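Local structure of anthrone oxidase-like protein (Streptomyces ambofaciens, 5F9P) at residues D121-Q135 and A172-W186. The protein is an anthrone oxidase-like enzyme of atypical angucycline biosynthesis, probably a monooxygenase, associated with the oxidative C-C bond cleavage that opens ring B. Numbering follows the deposited sequence.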
loop_
_atom_site.group_PDB
_atom_site.type_symbol
_atom_site.label_atom_id
_atom_site.label_comp_id
_atom_site.label_asym_id
_atom_site.label_seq_id
_atom_site.Cartn_x
_atom_site.Cartn_y
_atom_site.Cartn_z
ATOM N N ASP A 121 -10.184 -1.924 9.014
ATOM C CA ASP A 121 -8.824 -2.426 9.140
ATOM C C ASP A 121 -7.862 -1.319 9.535
ATOM O O ASP A 121 -7.725 -0.334 8.797
ATOM C CB ASP A 121 -8.375 -2.971 7.796
ATOM C CG ASP A 121 -9.163 -4.187 7.377
ATOM O OD1 ASP A 121 -9.221 -5.138 8.184
ATOM O OD2 ASP A 121 -9.723 -4.190 6.257
ATOM N N TYR A 122 -7.187 -1.472 10.674
ATOM C CA TYR A 122 -6.014 -0.641 10.957
ATOM C C TYR A 122 -4.881 -1.127 10.046
ATOM O O TYR A 122 -4.455 -2.285 10.122
ATOM C CB TYR A 122 -5.605 -0.690 12.432
ATOM C CG TYR A 122 -4.589 0.378 12.803
ATOM C CD1 TYR A 122 -4.987 1.693 13.001
ATOM C CD2 TYR A 122 -3.229 0.077 12.921
ATOM C CE1 TYR A 122 -4.076 2.683 13.318
ATOM C CE2 TYR A 122 -2.310 1.066 13.242
ATOM C CZ TYR A 122 -2.743 2.367 13.447
ATOM O OH TYR A 122 -1.847 3.370 13.759
ATOM N N THR A 123 -4.426 -0.254 9.152
ATOM C CA THR A 123 -3.571 -0.692 8.055
ATOM C C THR A 123 -2.145 -0.234 8.263
ATOM O O THR A 123 -1.882 0.943 8.543
ATOM C CB THR A 123 -4.124 -0.212 6.689
ATOM O OG1 THR A 123 -5.404 -0.826 6.459
ATOM C CG2 THR A 123 -3.171 -0.586 5.528
ATOM N N VAL A 124 -1.225 -1.178 8.124
ATOM C CA VAL A 124 0.185 -0.938 8.426
ATOM C C VAL A 124 1.042 -1.164 7.175
ATOM O O VAL A 124 0.958 -2.208 6.533
ATOM C CB VAL A 124 0.643 -1.851 9.590
ATOM C CG1 VAL A 124 2.122 -1.629 9.931
ATOM C CG2 VAL A 124 -0.232 -1.605 10.805
ATOM N N PHE A 125 1.860 -0.172 6.835
ATOM C CA PHE A 125 2.557 -0.132 5.552
ATOM C C PHE A 125 4.051 0.164 5.722
ATOM O O PHE A 125 4.433 1.051 6.487
ATOM C CB PHE A 125 1.909 0.946 4.672
ATOM C CG PHE A 125 2.618 1.193 3.382
ATOM C CD1 PHE A 125 2.502 0.302 2.330
ATOM C CD2 PHE A 125 3.395 2.326 3.213
ATOM C CE1 PHE A 125 3.151 0.537 1.136
ATOM C CE2 PHE A 125 4.038 2.564 2.029
ATOM C CZ PHE A 125 3.924 1.665 0.983
ATOM N N THR A 126 4.885 -0.591 5.009
ATOM C CA THR A 126 6.318 -0.329 4.949
ATOM C C THR A 126 6.836 -0.640 3.559
ATOM O O THR A 126 6.554 -1.703 3.007
ATOM C CB THR A 126 7.125 -1.193 5.956
ATOM O OG1 THR A 126 6.651 -0.958 7.286
ATOM C CG2 THR A 126 8.610 -0.833 5.891
ATOM N N VAL A 127 7.595 0.288 2.995
ATOM C CA VAL A 127 8.326 0.011 1.763
ATOM C C VAL A 127 9.801 -0.079 2.117
ATOM O O VAL A 127 10.366 0.869 2.688
ATOM C CB VAL A 127 8.090 1.088 0.682
ATOM C CG1 VAL A 127 8.245 2.471 1.265
ATOM C CG2 VAL A 127 9.051 0.889 -0.491
ATOM N N PHE A 128 10.405 -1.230 1.816
ATOM C CA PHE A 128 11.822 -1.472 2.111
ATOM C C PHE A 128 12.643 -1.369 0.841
ATOM O O PHE A 128 12.444 -2.158 -0.092
ATOM C CB PHE A 128 12.065 -2.887 2.644
ATOM C CG PHE A 128 11.213 -3.282 3.834
ATOM C CD1 PHE A 128 9.941 -3.784 3.654
ATOM C CD2 PHE A 128 11.724 -3.222 5.118
ATOM C CE1 PHE A 128 9.167 -4.180 4.740
ATOM C CE2 PHE A 128 10.964 -3.613 6.202
ATOM C CZ PHE A 128 9.680 -4.102 6.015
ATOM N N PRO A 129 13.577 -0.409 0.785
ATOM C CA PRO A 129 14.567 -0.511 -0.292
ATOM C C PRO A 129 15.484 -1.687 0.053
ATOM O O PRO A 129 15.886 -1.819 1.209
ATOM C CB PRO A 129 15.326 0.823 -0.210
ATOM C CG PRO A 129 15.165 1.261 1.199
ATOM C CD PRO A 129 13.828 0.735 1.676
ATOM N N VAL A 130 15.780 -2.540 -0.919
ATOM C CA VAL A 130 16.633 -3.705 -0.671
ATOM C C VAL A 130 17.745 -3.790 -1.706
ATOM O O VAL A 130 17.693 -3.136 -2.747
ATOM C CB VAL A 130 15.818 -5.014 -0.723
ATOM C CG1 VAL A 130 14.751 -5.028 0.389
ATOM C CG2 VAL A 130 15.182 -5.162 -2.079
ATOM N N THR A 131 18.759 -4.590 -1.411
ATOM C CA THR A 131 19.813 -4.829 -2.374
ATOM C C THR A 131 19.208 -5.656 -3.485
ATOM O O THR A 131 18.307 -6.468 -3.243
ATOM C CB THR A 131 20.998 -5.583 -1.753
ATOM O OG1 THR A 131 20.547 -6.849 -1.267
ATOM C CG2 THR A 131 21.600 -4.786 -0.594
ATOM N N PRO A 132 19.682 -5.443 -4.714
ATOM C CA PRO A 132 19.229 -6.253 -5.848
ATOM C C PRO A 132 19.568 -7.712 -5.573
ATOM O O PRO A 132 18.756 -8.604 -5.838
ATOM C CB PRO A 132 20.062 -5.716 -7.015
ATOM C CG PRO A 132 20.520 -4.358 -6.573
ATOM C CD PRO A 132 20.706 -4.458 -5.099
ATOM N N GLN A 133 20.746 -7.945 -4.998
ATOM C CA GLN A 133 21.142 -9.294 -4.612
ATOM C C GLN A 133 20.151 -9.907 -3.610
ATOM O O GLN A 133 19.831 -11.095 -3.688
ATOM C CB GLN A 133 22.567 -9.293 -4.031
ATOM C CG GLN A 133 23.134 -10.693 -3.757
ATOM C CD GLN A 133 23.605 -11.417 -5.026
ATOM O OE1 GLN A 133 24.040 -10.783 -5.985
ATOM N NE2 GLN A 133 23.535 -12.746 -5.020
ATOM N N GLY A 134 19.659 -9.103 -2.672
ATOM C CA GLY A 134 18.854 -9.638 -1.585
ATOM C C GLY A 134 17.335 -9.555 -1.726
ATOM O O GLY A 134 16.615 -9.897 -0.796
ATOM N N GLN A 135 16.836 -9.123 -2.878
ATOM C CA GLN A 135 15.392 -8.959 -3.034
ATOM C C GLN A 135 14.572 -10.232 -2.767
ATOM O O GLN A 135 13.575 -10.191 -2.022
ATOM C CB GLN A 135 15.034 -8.375 -4.406
ATOM C CG GLN A 135 13.562 -7.988 -4.505
ATOM C CD GLN A 135 13.191 -7.346 -5.830
ATOM O OE1 GLN A 135 12.623 -6.254 -5.863
ATOM N NE2 GLN A 135 13.473 -8.037 -6.924
ATOM N N ALA A 172 15.898 -1.514 -6.106
ATOM C CA ALA A 172 14.951 -2.577 -5.811
ATOM C C ALA A 172 14.177 -2.251 -4.540
ATOM O O ALA A 172 14.699 -1.600 -3.637
ATOM C CB ALA A 172 15.675 -3.900 -5.663
ATOM N N PHE A 173 12.934 -2.716 -4.461
ATOM C CA PHE A 173 12.149 -2.494 -3.255
ATOM C C PHE A 173 11.069 -3.558 -3.075
ATOM O O PHE A 173 10.645 -4.204 -4.035
ATOM C CB PHE A 173 11.539 -1.082 -3.257
ATOM C CG PHE A 173 10.505 -0.875 -4.315
ATOM C CD1 PHE A 173 10.876 -0.554 -5.617
ATOM C CD2 PHE A 173 9.162 -0.998 -4.014
ATOM C CE1 PHE A 173 9.915 -0.358 -6.608
ATOM C CE2 PHE A 173 8.190 -0.806 -4.993
ATOM C CZ PHE A 173 8.565 -0.490 -6.291
ATOM N N VAL A 174 10.647 -3.764 -1.831
ATOM C CA VAL A 174 9.537 -4.667 -1.550
ATOM C C VAL A 174 8.647 -3.972 -0.550
ATOM O O VAL A 174 9.053 -2.991 0.075
ATOM C CB VAL A 174 9.975 -6.017 -0.979
ATOM C CG1 VAL A 174 10.920 -6.711 -1.934
ATOM C CG2 VAL A 174 10.621 -5.833 0.384
ATOM N N ILE A 175 7.427 -4.470 -0.405
ATOM C CA ILE A 175 6.451 -3.781 0.421
ATOM C C ILE A 175 5.732 -4.768 1.292
ATOM O O ILE A 175 5.399 -5.876 0.855
ATOM C CB ILE A 175 5.414 -3.019 -0.447
ATOM C CG1 ILE A 175 6.050 -1.758 -1.025
ATOM C CG2 ILE A 175 4.154 -2.683 0.372
ATOM C CD1 ILE A 175 5.218 -1.091 -2.098
ATOM N N SER A 176 5.517 -4.359 2.538
ATOM C CA SER A 176 4.729 -5.113 3.489
ATOM C C SER A 176 3.444 -4.333 3.762
ATOM O O SER A 176 3.505 -3.174 4.176
ATOM C CB SER A 176 5.514 -5.247 4.800
ATOM O OG SER A 176 4.717 -5.867 5.789
ATOM N N TYR A 177 2.293 -4.956 3.546
ATOM C CA TYR A 177 1.005 -4.282 3.756
ATOM C C TYR A 177 0.133 -5.212 4.596
ATOM O O TYR A 177 -0.248 -6.282 4.134
ATOM C CB TYR A 177 0.354 -3.992 2.394
ATOM C CG TYR A 177 -1.029 -3.364 2.416
ATOM C CD1 TYR A 177 -2.162 -4.136 2.623
ATOM C CD2 TYR A 177 -1.197 -1.996 2.204
ATOM C CE1 TYR A 177 -3.435 -3.560 2.629
ATOM C CE2 TYR A 177 -2.451 -1.416 2.207
ATOM C CZ TYR A 177 -3.569 -2.198 2.417
ATOM O OH TYR A 177 -4.820 -1.609 2.415
ATOM N N SER A 178 -0.140 -4.827 5.842
ATOM C CA SER A 178 -0.889 -5.676 6.760
ATOM C C SER A 178 -2.138 -5.006 7.360
ATOM O O SER A 178 -2.222 -3.779 7.454
ATOM C CB SER A 178 0.018 -6.236 7.873
ATOM O OG SER A 178 0.630 -5.228 8.665
ATOM N N GLN A 179 -3.098 -5.838 7.760
ATOM C CA GLN A 179 -4.347 -5.390 8.376
ATOM C C GLN A 179 -4.491 -5.910 9.810
ATOM O O GLN A 179 -4.203 -7.080 10.089
ATOM C CB GLN A 179 -5.543 -5.880 7.560
ATOM C CG GLN A 179 -5.559 -5.392 6.122
ATOM C CD GLN A 179 -6.691 -6.013 5.324
ATOM O OE1 GLN A 179 -7.016 -7.187 5.499
ATOM N NE2 GLN A 179 -7.306 -5.221 4.454
ATOM N N TRP A 180 -4.975 -5.044 10.703
ATOM C CA TRP A 180 -5.055 -5.346 12.125
ATOM C C TRP A 180 -6.433 -4.949 12.694
ATOM O O TRP A 180 -7.137 -4.128 12.097
ATOM C CB TRP A 180 -3.929 -4.602 12.857
ATOM C CG TRP A 180 -2.564 -5.049 12.411
ATOM C CD1 TRP A 180 -1.866 -4.622 11.309
ATOM C CD2 TRP A 180 -1.741 -6.015 13.061
ATOM N NE1 TRP A 180 -0.652 -5.273 11.240
ATOM C CE2 TRP A 180 -0.560 -6.146 12.296
ATOM C CE3 TRP A 180 -1.894 -6.799 14.214
ATOM C CZ2 TRP A 180 0.465 -7.020 12.652
ATOM C CZ3 TRP A 180 -0.869 -7.672 14.568
ATOM C CH2 TRP A 180 0.294 -7.770 13.787
ATOM N N ASP A 181 -6.813 -5.535 13.832
ATOM C CA ASP A 181 -8.105 -5.236 14.457
ATOM C C ASP A 181 -8.208 -3.788 14.868
ATOM O O ASP A 181 -9.288 -3.204 14.846
ATOM C CB ASP A 181 -8.337 -6.091 15.711
ATOM C CG ASP A 181 -8.759 -7.508 15.386
ATOM O OD1 ASP A 181 -9.105 -7.755 14.214
ATOM O OD2 ASP A 181 -8.754 -8.370 16.305
ATOM N N SER A 182 -7.082 -3.225 15.291
ATOM C CA SER A 182 -7.064 -1.896 15.870
ATOM C C SER A 182 -5.645 -1.361 15.973
ATOM O O SER A 182 -4.681 -2.113 15.847
ATOM C CB SER A 182 -7.670 -1.934 17.272
ATOM O OG SER A 182 -6.918 -2.783 18.123
ATOM N N LYS A 183 -5.532 -0.056 16.208
ATOM C CA LYS A 183 -4.256 0.574 16.508
ATOM C C LYS A 183 -3.624 -0.156 17.698
ATOM O O LYS A 183 -2.425 -0.453 17.711
ATOM C CB LYS A 183 -4.493 2.049 16.856
ATOM C CG LYS A 183 -3.246 2.922 17.005
ATOM C CD LYS A 183 -3.681 4.381 17.063
ATOM C CE LYS A 183 -2.576 5.319 16.671
ATOM N NZ LYS A 183 -1.604 5.468 17.799
ATOM N N GLN A 184 -4.459 -0.462 18.684
ATOM C CA GLN A 184 -4.002 -1.069 19.933
ATOM C C GLN A 184 -3.417 -2.457 19.725
ATOM O O GLN A 184 -2.357 -2.763 20.241
ATOM C CB GLN A 184 -5.142 -1.103 20.961
ATOM C CG GLN A 184 -5.534 0.286 21.507
ATOM C CD GLN A 184 -6.195 1.217 20.466
ATOM O OE1 GLN A 184 -7.001 0.784 19.622
ATOM N NE2 GLN A 184 -5.860 2.509 20.540
ATOM N N ALA A 185 -4.114 -3.297 18.970
ATOM C CA ALA A 185 -3.607 -4.623 18.645
ATOM C C ALA A 185 -2.283 -4.549 17.866
ATOM O O ALA A 185 -1.359 -5.339 18.103
ATOM C CB ALA A 185 -4.650 -5.404 17.849
ATOM N N TRP A 186 -2.187 -3.611 16.927
ATOM C CA TRP A 186 -0.954 -3.462 16.157
ATOM C C TRP A 186 0.226 -3.071 17.048
ATOM O O TRP A 186 1.297 -3.678 16.983
ATOM C CB TRP A 186 -1.123 -2.448 15.011
ATOM C CG TRP A 186 0.179 -1.800 14.564
ATOM C CD1 TRP A 186 0.518 -0.483 14.670
ATOM C CD2 TRP A 186 1.311 -2.459 13.959
ATOM N NE1 TRP A 186 1.784 -0.275 14.156
ATOM C CE2 TRP A 186 2.292 -1.471 13.721
ATOM C CE3 TRP A 186 1.587 -3.783 13.599
ATOM C CZ2 TRP A 186 3.528 -1.766 13.136
ATOM C CZ3 TRP A 186 2.830 -4.075 13.017
ATOM C CH2 TRP A 186 3.777 -3.069 12.798
HETATM O O HOH W 1 -6.494 -2.257 4.537
HETATM O O HOH W 2 2.976 -4.170 7.324
#
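With CG anti to the backbone N (chi1 -168°), the ring of Tyr122 is laid under the first turn of helix 183-190, and Lys183 CA rests over its face, 3.5 Å from the centroid, in a CH-pi contact. The same choice in Trp186 (chi1 155°) brings its indole back to the sheet, where Val124 CG1 sits 3.6 Å from the centroid of the six-membered ring. Branched at CB, Val124 also sends CG2 to Trp180 CD1, 3.5 Å away, so that one methyl touches both indoles, which themselves meet, Trp186 CE3 lying over the Trp180 ring. Trp180 NE1 donates to Ser178 OG at 2.9 Å, helping to fix the ring's rotation.

Strands 122-130 and 172-180 run antiparallel in the eight-stranded barrel that this single chain closes, consistent with the dimeric alpha-beta barrel clan; Val124 N donates to Ser178 O and Ser178 N to Val124 O, each 2.9 Å and nearly straight. On the other face, Thr123 has a group for each neighbour: CG2 lies 3.5 Å from Tyr177 CE2, and OG1 shares a water with Tyr177 OH and Gln179 NE2, which His49 and Glu114 respectively also bind. Buried and apolar, Phe125 CE1 and Ile175 CG2 pack together. The Asp121 carboxylate stacks on the Gln179 amide, planes 21° apart, and forms salt bridges with Arg119 and Arg156.

A second water donates to Val124 O and bonds Ser176 OG and Ser178 OG; Ser176 OG also bonds His158 and a glycerol, probably from the crystallisation liquor. Small hydroxyls thus keep the sheet face at Ser176 and Ser178 polar and hydrated, whereas aromatic and aliphatic surfaces beside it fasten the helix.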